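Local coordinates for Atp-dependent DNA ligase (Psychromonas sp., PDB 4D05), which probably seals breaks in the DNA backbone using ATP, passing through a covalent enzyme-adenylate intermediate, at residues V18-L27 with I129-L140; D99-R110 with L157-Q165. All coordinates share one frame; numbering follows the deposited sequence.

Contact 1 (V18-L27 with I129-L140). With AMP (adenosine monophosphate), chain H.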
loop_
_atom_site.group_PDB
_atom_site.type_symbol
_atom_site.label_atom_id
_atom_site.label_comp_id
_atom_site.label_asym_id
_atom_site.label_seq_id
_atom_site.Cartn_x
_atom_site.Cartn_y
_atom_site.Cartn_z
ATOM N N VAL A 18 18.635 5.700 2.084
ATOM C CA VAL A 18 17.495 5.661 3.003
ATOM C C VAL A 18 17.491 6.823 3.990
ATOM O O VAL A 18 16.425 7.189 4.468
ATOM C CB VAL A 18 17.374 4.315 3.743
ATOM C CG1 VAL A 18 18.429 4.169 4.828
ATOM C CG2 VAL A 18 16.021 4.205 4.359
ATOM N N THR A 19 18.650 7.424 4.276
ATOM C CA THR A 19 18.705 8.506 5.264
ATOM C C THR A 19 18.044 9.779 4.770
ATOM O O THR A 19 17.844 10.724 5.541
ATOM C CB THR A 19 20.148 8.836 5.718
ATOM O OG1 THR A 19 20.846 9.520 4.667
ATOM C CG2 THR A 19 20.883 7.515 6.077
ATOM N N GLN A 20 17.695 9.829 3.494
ATOM C CA GLN A 20 17.063 11.024 2.939
ATOM C C GLN A 20 15.551 10.927 2.982
ATOM O O GLN A 20 14.878 11.883 2.595
ATOM C CB GLN A 20 17.492 11.210 1.505
ATOM C CG GLN A 20 18.942 11.179 1.374
ATOM C CD GLN A 20 19.456 12.429 0.837
ATOM O OE1 GLN A 20 19.271 13.488 1.440
ATOM N NE2 GLN A 20 20.105 12.346 -0.312
ATOM N N TYR A 21 15.020 9.797 3.454
ATOM C CA TYR A 21 13.569 9.582 3.422
ATOM C C TYR A 21 12.921 9.558 4.786
ATOM O O TYR A 21 13.423 8.930 5.722
ATOM C CB TYR A 21 13.251 8.248 2.753
ATOM C CG TYR A 21 13.648 8.246 1.331
ATOM C CD1 TYR A 21 14.977 8.059 0.976
ATOM C CD2 TYR A 21 12.722 8.467 0.333
ATOM C CE1 TYR A 21 15.361 8.095 -0.323
ATOM C CE2 TYR A 21 13.106 8.499 -0.977
ATOM C CZ TYR A 21 14.441 8.312 -1.300
ATOM O OH TYR A 21 14.879 8.356 -2.601
ATOM N N TYR A 22 11.760 10.196 4.883
ATOM C CA TYR A 22 10.908 10.021 6.035
ATOM C C TYR A 22 10.100 8.735 5.872
ATOM O O TYR A 22 9.499 8.493 4.821
ATOM C CB TYR A 22 9.969 11.232 6.231
ATOM C CG TYR A 22 10.726 12.377 6.887
ATOM C CD1 TYR A 22 10.918 12.401 8.268
ATOM C CD2 TYR A 22 11.285 13.377 6.128
ATOM C CE1 TYR A 22 11.635 13.434 8.883
ATOM C CE2 TYR A 22 12.004 14.404 6.715
ATOM C CZ TYR A 22 12.180 14.422 8.087
ATOM O OH TYR A 22 12.904 15.464 8.653
ATOM N N VAL A 23 10.063 7.948 6.939
ATOM C CA VAL A 23 9.439 6.632 6.920
ATOM C C VAL A 23 8.221 6.650 7.822
ATOM O O VAL A 23 8.285 7.103 8.956
ATOM C CB VAL A 23 10.436 5.550 7.396
ATOM C CG1 VAL A 23 9.811 4.182 7.322
ATOM C CG2 VAL A 23 11.697 5.649 6.585
ATOM N N SER A 24 7.109 6.124 7.299
ATOM C CA SER A 24 5.861 6.094 8.024
ATOM C C SER A 24 5.185 4.750 7.784
ATOM O O SER A 24 5.534 4.015 6.870
ATOM C CB SER A 24 4.945 7.241 7.527
ATOM O OG SER A 24 4.657 7.079 6.151
ATOM N N GLU A 25 4.224 4.428 8.628
ATOM C CA GLU A 25 3.436 3.191 8.457
ATOM C C GLU A 25 2.423 3.346 7.331
ATOM O O GLU A 25 1.647 4.313 7.276
ATOM C CB GLU A 25 2.713 2.850 9.760
ATOM C CG GLU A 25 1.962 1.505 9.680
ATOM C CD GLU A 25 1.376 1.042 10.990
ATOM O OE1 GLU A 25 1.873 1.489 12.045
ATOM O OE2 GLU A 25 0.413 0.219 10.965
ATOM N N LYS A 26 2.426 2.389 6.417
ATOM C CA LYS A 26 1.426 2.321 5.356
ATOM C C LYS A 26 0.100 1.881 6.002
ATOM O O LYS A 26 0.015 0.797 6.554
ATOM C CB LYS A 26 1.886 1.284 4.332
ATOM C CG LYS A 26 1.070 1.186 3.054
ATOM C CD LYS A 26 1.738 0.130 2.163
ATOM C CE LYS A 26 1.185 0.181 0.720
ATOM N NZ LYS A 26 -0.189 -0.320 0.822
ATOM N N LEU A 27 -0.922 2.732 5.936
ATOM C CA LEU A 27 -2.187 2.424 6.613
ATOM C C LEU A 27 -3.204 1.897 5.601
ATOM O O LEU A 27 -3.313 2.406 4.497
ATOM C CB LEU A 27 -2.772 3.678 7.275
ATOM C CG LEU A 27 -1.888 4.375 8.288
ATOM C CD1 LEU A 27 -2.653 5.515 8.986
ATOM C CD2 LEU A 27 -1.345 3.380 9.305
ATOM N N ILE A 129 0.134 11.056 10.729
ATOM C CA ILE A 129 0.877 9.811 10.673
ATOM C C ILE A 129 2.321 10.118 11.087
ATOM O O ILE A 129 2.928 11.042 10.591
ATOM C CB ILE A 129 0.807 9.197 9.267
ATOM C CG1 ILE A 129 -0.663 8.892 8.926
ATOM C CG2 ILE A 129 1.635 7.937 9.217
ATOM C CD1 ILE A 129 -0.906 8.376 7.526
ATOM N N GLU A 130 2.866 9.336 12.009
ATOM C CA GLU A 130 4.250 9.530 12.445
ATOM C C GLU A 130 5.249 9.378 11.289
ATOM O O GLU A 130 5.139 8.458 10.472
ATOM C CB GLU A 130 4.580 8.535 13.570
ATOM C CG GLU A 130 5.981 8.690 14.151
ATOM C CD GLU A 130 6.382 7.573 15.131
ATOM O OE1 GLU A 130 5.595 6.614 15.368
ATOM O OE2 GLU A 130 7.512 7.665 15.669
ATOM N N GLN A 131 6.217 10.291 11.233
ATOM C CA GLN A 131 7.247 10.314 10.205
ATOM C C GLN A 131 8.593 10.246 10.925
ATOM O O GLN A 131 8.901 11.088 11.807
ATOM C CB GLN A 131 7.165 11.613 9.381
ATOM C CG GLN A 131 5.825 11.846 8.603
ATOM C CD GLN A 131 5.725 10.968 7.366
ATOM O OE1 GLN A 131 6.712 10.381 6.923
ATOM N NE2 GLN A 131 4.528 10.912 6.771
ATOM N N GLN A 132 9.384 9.223 10.587
ATOM C CA GLN A 132 10.662 9.024 11.268
ATOM C C GLN A 132 11.807 8.805 10.300
ATOM O O GLN A 132 11.622 8.395 9.172
ATOM C CB GLN A 132 10.585 7.860 12.269
ATOM C CG GLN A 132 10.238 6.500 11.673
ATOM C CD GLN A 132 9.957 5.429 12.762
ATOM O OE1 GLN A 132 10.862 5.009 13.485
ATOM N NE2 GLN A 132 8.708 4.992 12.868
ATOM N N LYS A 133 13.011 9.066 10.793
ATOM C CA LYS A 133 14.218 8.755 10.052
ATOM C C LYS A 133 14.818 7.432 10.536
ATOM O O LYS A 133 14.857 7.123 11.741
ATOM C CB LYS A 133 15.257 9.880 10.232
ATOM C CG LYS A 133 14.942 11.145 9.456
ATOM C CD LYS A 133 14.978 10.885 7.965
ATOM C CE LYS A 133 15.057 12.125 7.119
ATOM N NZ LYS A 133 16.374 12.861 7.268
ATOM N N ILE A 134 15.333 6.691 9.575
ATOM C CA ILE A 134 15.889 5.352 9.800
ATOM C C ILE A 134 17.312 5.345 9.266
ATOM O O ILE A 134 17.581 5.899 8.190
ATOM C CB ILE A 134 15.003 4.301 9.064
ATOM C CG1 ILE A 134 13.582 4.251 9.646
ATOM C CG2 ILE A 134 15.583 2.917 9.128
ATOM C CD1 ILE A 134 13.507 3.756 11.078
ATOM N N PRO A 135 18.252 4.739 10.004
ATOM C CA PRO A 135 19.656 4.967 9.632
ATOM C C PRO A 135 20.203 4.134 8.470
ATOM O O PRO A 135 21.212 4.535 7.855
ATOM C CB PRO A 135 20.420 4.611 10.914
ATOM C CG PRO A 135 19.516 3.657 11.626
ATOM C CD PRO A 135 18.133 4.206 11.364
ATOM N N ASN A 136 19.594 2.989 8.169
ATOM C CA ASN A 136 20.140 2.107 7.142
ATOM C C ASN A 136 19.107 1.080 6.750
ATOM O O ASN A 136 18.086 0.939 7.410
ATOM C CB ASN A 136 21.445 1.409 7.585
ATOM C CG ASN A 136 21.325 0.777 8.950
ATOM O OD1 ASN A 136 20.563 -0.159 9.159
ATOM N ND2 ASN A 136 22.078 1.319 9.913
ATOM N N THR A 137 19.371 0.358 5.675
ATOM C CA THR A 137 18.390 -0.592 5.134
ATOM C C THR A 137 18.112 -1.781 6.060
ATOM O O THR A 137 16.957 -2.239 6.193
ATOM C CB THR A 137 18.863 -1.121 3.815
ATOM O OG1 THR A 137 19.006 -0.022 2.912
ATOM C CG2 THR A 137 17.817 -2.135 3.257
ATOM N N VAL A 138 19.141 -2.290 6.730
ATOM C CA VAL A 138 18.895 -3.346 7.686
ATOM C C VAL A 138 17.878 -2.897 8.749
ATOM O O VAL A 138 16.940 -3.627 9.107
ATOM C CB VAL A 138 20.203 -3.840 8.338
ATOM C CG1 VAL A 138 19.872 -4.760 9.490
ATOM C CG2 VAL A 138 21.045 -4.541 7.284
ATOM N N ALA A 139 18.045 -1.685 9.262
ATOM C CA ALA A 139 17.119 -1.167 10.246
ATOM C C ALA A 139 15.703 -0.951 9.673
ATOM O O ALA A 139 14.702 -1.181 10.334
ATOM C CB ALA A 139 17.667 0.130 10.816
ATOM N N LEU A 140 15.650 -0.580 8.414
ATOM C CA LEU A 140 14.392 -0.354 7.727
ATOM C C LEU A 140 13.606 -1.677 7.610
ATOM O O LEU A 140 12.385 -1.737 7.862
ATOM C CB LEU A 140 14.680 0.218 6.347
ATOM C CG LEU A 140 13.448 0.501 5.498
ATOM C CD1 LEU A 140 12.650 1.652 6.079
ATOM C CD2 LEU A 140 13.846 0.746 4.027
HETATM P P AMP H . -1.019 0.261 -0.839
HETATM O O1P AMP H . -0.329 -0.358 -2.021
HETATM O O2P AMP H . -2.447 -0.041 -0.422
HETATM O "O5'" AMP H . -0.766 1.824 -0.938
HETATM C "C5'" AMP H . -1.220 2.553 0.179
HETATM C "C4'" AMP H . -1.969 3.733 -0.360
HETATM O "O4'" AMP H . -2.426 4.564 0.684
HETATM C "C3'" AMP H . -1.017 4.511 -1.204
HETATM O "O3'" AMP H . -1.776 4.847 -2.376
HETATM C "C2'" AMP H . -0.690 5.722 -0.378
HETATM O "O2'" AMP H . -0.680 6.717 -1.405
HETATM C "C1'" AMP H . -1.750 5.805 0.761
HETATM N N9 AMP H . -1.106 5.764 2.118
HETATM C C8 AMP H . -1.371 4.986 3.206
HETATM N N7 AMP H . -0.530 5.226 4.243
HETATM C C5 AMP H . 0.263 6.236 3.815
HETATM C C6 AMP H . 1.410 6.955 4.375
HETATM N N6 AMP H . 1.824 6.678 5.621
HETATM N N1 AMP H . 1.952 7.906 3.605
HETATM C C2 AMP H . 1.574 8.151 2.343
HETATM N N3 AMP H . 0.562 7.536 1.757
HETATM C C4 AMP H . -0.112 6.579 2.439
HETATM O O HOH W 1 15.148 7.467 6.889
HETATM O O HOH W 2 6.637 8.633 4.860
HETATM O O HOH W 3 4.030 6.042 11.013
#
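Lys133 turns at its second and fourth side-chain torsions (chi2 -64°, chi4 67°), which folds it back over Tyr22. Its CE then sits over the centre of the Tyr22 ring, 3.8 Å from the ring centroid, as a CH-pi contact. The ammonium lies off-centre and makes a longer cation-pi contact. Lys133 NZ also donates to Thr19 O at 3.1 Å, and Gln160 is its further partner. The Tyr22 hydroxyl is hydrogen-bonded to the Glu108 carboxylate.

Strand 21-26 meets 129-140 through a single antiparallel bridge. Val23 N donates to Gln132 O (2.8 Å), and Gln132 N returns the bond to Val23 O. Beside it Val23 CG2 packs on Ile134 CG1, and both Val23 methyls lie near Leu140 CD1. Val18 reaches the same leucine and lays CG1 against the backbone of Asn136, the N-cap of helix 137-149.

Gln131 bends at chi2, bringing OE1 to 3.4 Å from Tyr22 CB, with amide and ring planes nearly perpendicular. A water bridges Gln131 OE1, Tyr22 O and Ser24 OG.

At the other end Leu27 CD1 and Ile129 CD1 meet tip to tip, 3.7 Å apart. Here the adenine is read. AMP N6 donates to Ser24 OG and to Glu25 O, while Leu27 N gives N7 a nearly straight bond (175°). Ile129 CD1 packs near N6.

Lys26 NZ is covalently joined to the AMP phosphorus (1.9 Å). The lysine is therefore caught as its adenylate, with the base gripped by the same segment, 18-27, that carries the modified side chain.

Contact 2 (D99-R110 with L157-Q165); sequences DLPKSTVSFEQR and LHHQDALYQ
Phe107 and His158 lie face to face. Their ring centroids are 3.7 Å apart and their planes differ by 16°, with His158 ND1 over the centre of the phenyl ring. Phe107 CG stands anti to the backbone N (chi1 -175°), which carries the ring from the start of helix 107-121 onto the imidazole. Asp99 OD2 meets the edge of His158 near CE1, with the carboxylate turned steeply to the ring.

Arg110 is the hub. Its guanidinium grips Asp99 side-on: NE goes to OD1 at 2.7 Å and NH2 to OD2, each on a syn lone pair. The backbone N of Leu100 adds a second strong donor to OD1. NH1 donates to Val105 O in the guanidinium plane and to Ala162 O (2.9 Å) at a tilt. NH2 also reaches a water that bonds His158 NE2. Phe107 CA lies over one guanidinium face and Tyr164 CB over the opposite one, both toward its rim. An alanine in place of Arg110 would probably leave the buried Asp99 carboxylate without its counter-charge and Ala162 O without its guanidinium donor.

Tyr164 lays a ring face on Pro101, whose CA stands 3.5 Å from the ring centroid. Asp99 OD2 and Arg110 NH2 lie at its edge. The Tyr164 hydroxyl is hydrogen-bonded to the backbone N of Gln7.

At the helix start, Glu108 N donates to Gln160 O (3.0 Å), and Phe107 N makes a weak bond to Ala162 O. A water links Ser103 O, Val105 O and Tyr164 N.

The whole joins the loop after strand 94-99 and the first turn of helix 107-121, with Ser106 at its N-cap position, to the type I turn His159-Ala162 at the end of strand 154-159 and the loop that follows. It ties together the two sheets of the nucleotidyltransferase domain typical of ATP-dependent DNA ligases.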
loop_
_atom_site.group_PDB
_atom_site.type_symbol
_atom_site.label_atom_id
_atom_site.label_comp_id
_atom_site.label_asym_id
_atom_site.label_seq_id
_atom_site.Cartn_x
_atom_site.Cartn_y
_atom_site.Cartn_z
ATOM N N ASP A 99 0.086 14.398 3.840
ATOM C CA ASP A 99 0.642 15.451 3.013
ATOM C C ASP A 99 -0.285 16.659 2.913
ATOM O O ASP A 99 -1.419 16.644 3.404
ATOM C CB ASP A 99 1.027 14.908 1.625
ATOM C CG ASP A 99 2.299 15.544 1.070
ATOM O OD1 ASP A 99 2.648 16.657 1.508
ATOM O OD2 ASP A 99 2.921 14.957 0.155
ATOM N N LEU A 100 0.255 17.707 2.312
ATOM C CA LEU A 100 -0.394 19.015 2.097
ATOM C C LEU A 100 -0.299 19.303 0.585
ATOM O O LEU A 100 0.696 19.835 0.087
ATOM C CB LEU A 100 0.317 20.130 2.895
ATOM C CG LEU A 100 0.364 19.956 4.401
ATOM C CD1 LEU A 100 1.066 21.104 5.103
ATOM C CD2 LEU A 100 -1.023 19.832 4.990
ATOM N N PRO A 101 -1.302 18.875 -0.179
ATOM C CA PRO A 101 -1.131 18.826 -1.642
ATOM C C PRO A 101 -1.084 20.161 -2.357
ATOM O O PRO A 101 -0.768 20.159 -3.549
ATOM C CB PRO A 101 -2.361 18.042 -2.131
ATOM C CG PRO A 101 -2.949 17.482 -0.941
ATOM C CD PRO A 101 -2.547 18.241 0.261
ATOM N N LYS A 102 -1.418 21.264 -1.689
ATOM C CA LYS A 102 -1.331 22.567 -2.337
ATOM C C LYS A 102 -0.062 23.311 -1.903
ATOM O O LYS A 102 0.175 24.460 -2.310
ATOM C CB LYS A 102 -2.566 23.404 -2.043
ATOM C CG LYS A 102 -3.839 22.877 -2.715
ATOM C CD LYS A 102 -3.716 22.843 -4.238
ATOM C CE LYS A 102 -5.005 22.376 -4.945
ATOM N NZ LYS A 102 -4.871 22.480 -6.435
ATOM N N SER A 103 0.774 22.655 -1.100
ATOM C CA SER A 103 1.997 23.289 -0.615
ATOM C C SER A 103 3.045 23.347 -1.721
ATOM O O SER A 103 3.133 22.439 -2.563
ATOM C CB SER A 103 2.575 22.484 0.529
ATOM O OG SER A 103 3.876 22.932 0.863
ATOM N N THR A 104 3.875 24.379 -1.675
ATOM C CA THR A 104 4.944 24.527 -2.666
ATOM C C THR A 104 6.338 24.408 -2.061
ATOM O O THR A 104 7.329 24.743 -2.717
ATOM C CB THR A 104 4.858 25.859 -3.409
ATOM O OG1 THR A 104 4.832 26.929 -2.466
ATOM C CG2 THR A 104 3.567 25.885 -4.294
ATOM N N VAL A 105 6.427 23.904 -0.845
ATOM C CA VAL A 105 7.736 23.690 -0.227
ATOM C C VAL A 105 8.043 22.189 -0.105
ATOM O O VAL A 105 7.215 21.326 -0.468
ATOM C CB VAL A 105 7.864 24.387 1.155
ATOM C CG1 VAL A 105 7.819 25.948 1.008
ATOM C CG2 VAL A 105 6.813 23.918 2.125
ATOM N N SER A 106 9.241 21.883 0.378
ATOM C CA SER A 106 9.708 20.498 0.465
ATOM C C SER A 106 8.931 19.706 1.502
ATOM O O SER A 106 8.353 20.262 2.416
ATOM C CB SER A 106 11.179 20.499 0.932
ATOM O OG SER A 106 11.235 20.990 2.286
ATOM N N PHE A 107 8.957 18.379 1.388
ATOM C CA PHE A 107 8.170 17.546 2.294
ATOM C C PHE A 107 8.582 17.748 3.758
ATOM O O PHE A 107 7.759 17.704 4.634
ATOM C CB PHE A 107 8.280 16.067 1.900
ATOM C CG PHE A 107 7.382 15.174 2.724
ATOM C CD1 PHE A 107 6.015 15.406 2.776
ATOM C CD2 PHE A 107 7.891 14.124 3.459
ATOM C CE1 PHE A 107 5.184 14.606 3.549
ATOM C CE2 PHE A 107 7.056 13.335 4.203
ATOM C CZ PHE A 107 5.692 13.580 4.244
ATOM N N GLU A 108 9.866 17.963 4.027
ATOM C CA GLU A 108 10.310 18.224 5.385
ATOM C C GLU A 108 9.559 19.400 6.031
ATOM O O GLU A 108 9.126 19.317 7.174
ATOM C CB GLU A 108 11.814 18.459 5.406
ATOM C CG GLU A 108 12.336 18.585 6.790
ATOM C CD GLU A 108 13.833 18.501 6.796
ATOM O OE1 GLU A 108 14.357 17.352 6.779
ATOM O OE2 GLU A 108 14.477 19.576 6.728
ATOM N N GLN A 109 9.414 20.508 5.301
ATOM C CA GLN A 109 8.632 21.635 5.832
ATOM C C GLN A 109 7.154 21.334 5.891
ATOM O O GLN A 109 6.446 21.869 6.732
ATOM C CB GLN A 109 8.883 22.902 5.016
ATOM C CG GLN A 109 10.219 23.566 5.342
ATOM C CD GLN A 109 10.400 24.932 4.678
ATOM O OE1 GLN A 109 9.452 25.551 4.222
ATOM N NE2 GLN A 109 11.629 25.418 4.673
ATOM N N ARG A 110 6.665 20.494 4.987
ATOM C CA ARG A 110 5.269 20.117 5.053
ATOM C C ARG A 110 4.998 19.321 6.329
ATOM O O ARG A 110 3.991 19.513 6.952
ATOM C CB ARG A 110 4.837 19.353 3.800
ATOM C CG ARG A 110 5.029 20.214 2.568
ATOM C CD ARG A 110 4.484 19.835 1.252
ATOM N NE ARG A 110 4.564 18.463 0.831
ATOM C CZ ARG A 110 5.366 17.947 -0.096
ATOM N NH1 ARG A 110 6.373 18.621 -0.639
ATOM N NH2 ARG A 110 5.211 16.678 -0.421
ATOM N N LEU A 157 7.902 5.583 2.248
ATOM C CA LEU A 157 9.085 6.409 2.278
ATOM C C LEU A 157 8.828 7.666 1.429
ATOM O O LEU A 157 8.345 7.575 0.301
ATOM C CB LEU A 157 10.277 5.667 1.692
ATOM C CG LEU A 157 10.844 4.518 2.560
ATOM C CD1 LEU A 157 10.059 3.217 2.403
ATOM C CD2 LEU A 157 12.270 4.251 2.222
ATOM N N HIS A 158 9.204 8.825 1.956
ATOM C CA HIS A 158 8.999 10.073 1.213
ATOM C C HIS A 158 10.231 10.948 1.376
ATOM O O HIS A 158 10.622 11.285 2.486
ATOM C CB HIS A 158 7.752 10.758 1.756
ATOM C CG HIS A 158 7.215 11.839 0.872
ATOM N ND1 HIS A 158 5.950 12.357 1.043
ATOM C CD2 HIS A 158 7.759 12.510 -0.163
ATOM C CE1 HIS A 158 5.720 13.266 0.116
ATOM N NE2 HIS A 158 6.815 13.408 -0.611
ATOM N N HIS A 159 10.875 11.256 0.262
ATOM C CA HIS A 159 12.115 12.017 0.271
ATOM C C HIS A 159 11.904 13.391 0.920
ATOM O O HIS A 159 10.967 14.129 0.572
ATOM C CB HIS A 159 12.647 12.141 -1.156
ATOM C CG HIS A 159 14.082 12.531 -1.235
ATOM N ND1 HIS A 159 14.523 13.780 -0.873
ATOM C CD2 HIS A 159 15.176 11.841 -1.632
ATOM C CE1 HIS A 159 15.835 13.850 -1.053
ATOM N NE2 HIS A 159 16.256 12.680 -1.502
ATOM N N GLN A 160 12.797 13.725 1.853
ATOM C CA GLN A 160 12.684 14.982 2.627
ATOM C C GLN A 160 12.681 16.240 1.748
ATOM O O GLN A 160 12.122 17.264 2.140
ATOM C CB GLN A 160 13.807 15.061 3.686
ATOM C CG GLN A 160 15.175 15.127 3.076
ATOM C CD GLN A 160 16.279 14.848 4.069
ATOM O OE1 GLN A 160 16.036 14.710 5.259
ATOM N NE2 GLN A 160 17.499 14.739 3.574
ATOM N N ASP A 161 13.338 16.191 0.597
ATOM C CA ASP A 161 13.377 17.333 -0.337
ATOM C C ASP A 161 12.327 17.335 -1.437
ATOM O O ASP A 161 12.324 18.239 -2.287
ATOM C CB ASP A 161 14.742 17.430 -1.005
ATOM C CG ASP A 161 15.889 17.598 -0.010
ATOM O OD1 ASP A 161 15.698 18.235 1.040
ATOM O OD2 ASP A 161 16.985 17.080 -0.300
ATOM N N ALA A 162 11.421 16.361 -1.428
ATOM C CA ALA A 162 10.470 16.223 -2.519
ATOM C C ALA A 162 9.492 17.376 -2.574
ATOM O O ALA A 162 9.055 17.858 -1.544
ATOM C CB ALA A 162 9.720 14.965 -2.368
ATOM N N LEU A 163 9.171 17.817 -3.792
ATOM C CA LEU A 163 8.112 18.795 -4.005
ATOM C C LEU A 163 6.865 18.054 -4.495
ATOM O O LEU A 163 6.975 17.112 -5.286
ATOM C CB LEU A 163 8.564 19.795 -5.064
ATOM C CG LEU A 163 9.751 20.664 -4.651
ATOM C CD1 LEU A 163 10.162 21.596 -5.783
ATOM C CD2 LEU A 163 9.415 21.480 -3.408
ATOM N N TYR A 164 5.683 18.510 -4.093
ATOM C CA TYR A 164 4.461 17.780 -4.408
ATOM C C TYR A 164 4.200 17.751 -5.911
ATOM O O TYR A 164 4.295 18.783 -6.580
ATOM C CB TYR A 164 3.263 18.434 -3.718
ATOM C CG TYR A 164 2.057 17.510 -3.634
ATOM C CD1 TYR A 164 1.910 16.660 -2.557
ATOM C CD2 TYR A 164 1.064 17.508 -4.622
ATOM C CE1 TYR A 164 0.815 15.793 -2.447
ATOM C CE2 TYR A 164 -0.012 16.653 -4.518
ATOM C CZ TYR A 164 -0.132 15.809 -3.417
ATOM O OH TYR A 164 -1.206 14.920 -3.282
ATOM N N GLN A 165 3.865 16.565 -6.419
ATOM C CA GLN A 165 3.564 16.369 -7.843
ATOM C C GLN A 165 2.272 15.599 -7.950
ATOM O O GLN A 165 2.082 14.645 -7.187
ATOM C CB GLN A 165 4.666 15.538 -8.499
ATOM C CG GLN A 165 5.997 16.155 -8.489
ATOM C CD GLN A 165 6.987 15.297 -9.253
ATOM O OE1 GLN A 165 6.925 14.083 -9.201
ATOM N NE2 GLN A 165 7.881 15.927 -9.979
HETATM O O HOH W 4 5.617 21.065 -2.782
HETATM O O HOH W 5 6.287 15.187 -2.625
#

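How the contacts relate
Both contacts are partly buried, and both reach the sheet in which strands 21-26 and 154-159 are neighbours. They touch directly: Lys133 NZ lies 2.8 Å from Gln160 OE1, and Tyr22 N lies 2.9 Å from His158 O, both probable hydrogen bonds. Contact 1 runs from the adenylate pocket to an exposed end near Thr19 and Pro135. It relies on a backbone bridge and aliphatic packing, with its lysine-on-tyrosine contact towards the surface. Contact 2 is centred on a buried salt bridge and stacked rings, with exposed residues such as Glu108 and Leu163 at its margin. Waters bridge both. Contact 1 binds AMP directly, while in contact 2 the His158 side chain stays about 6 Å from AMP.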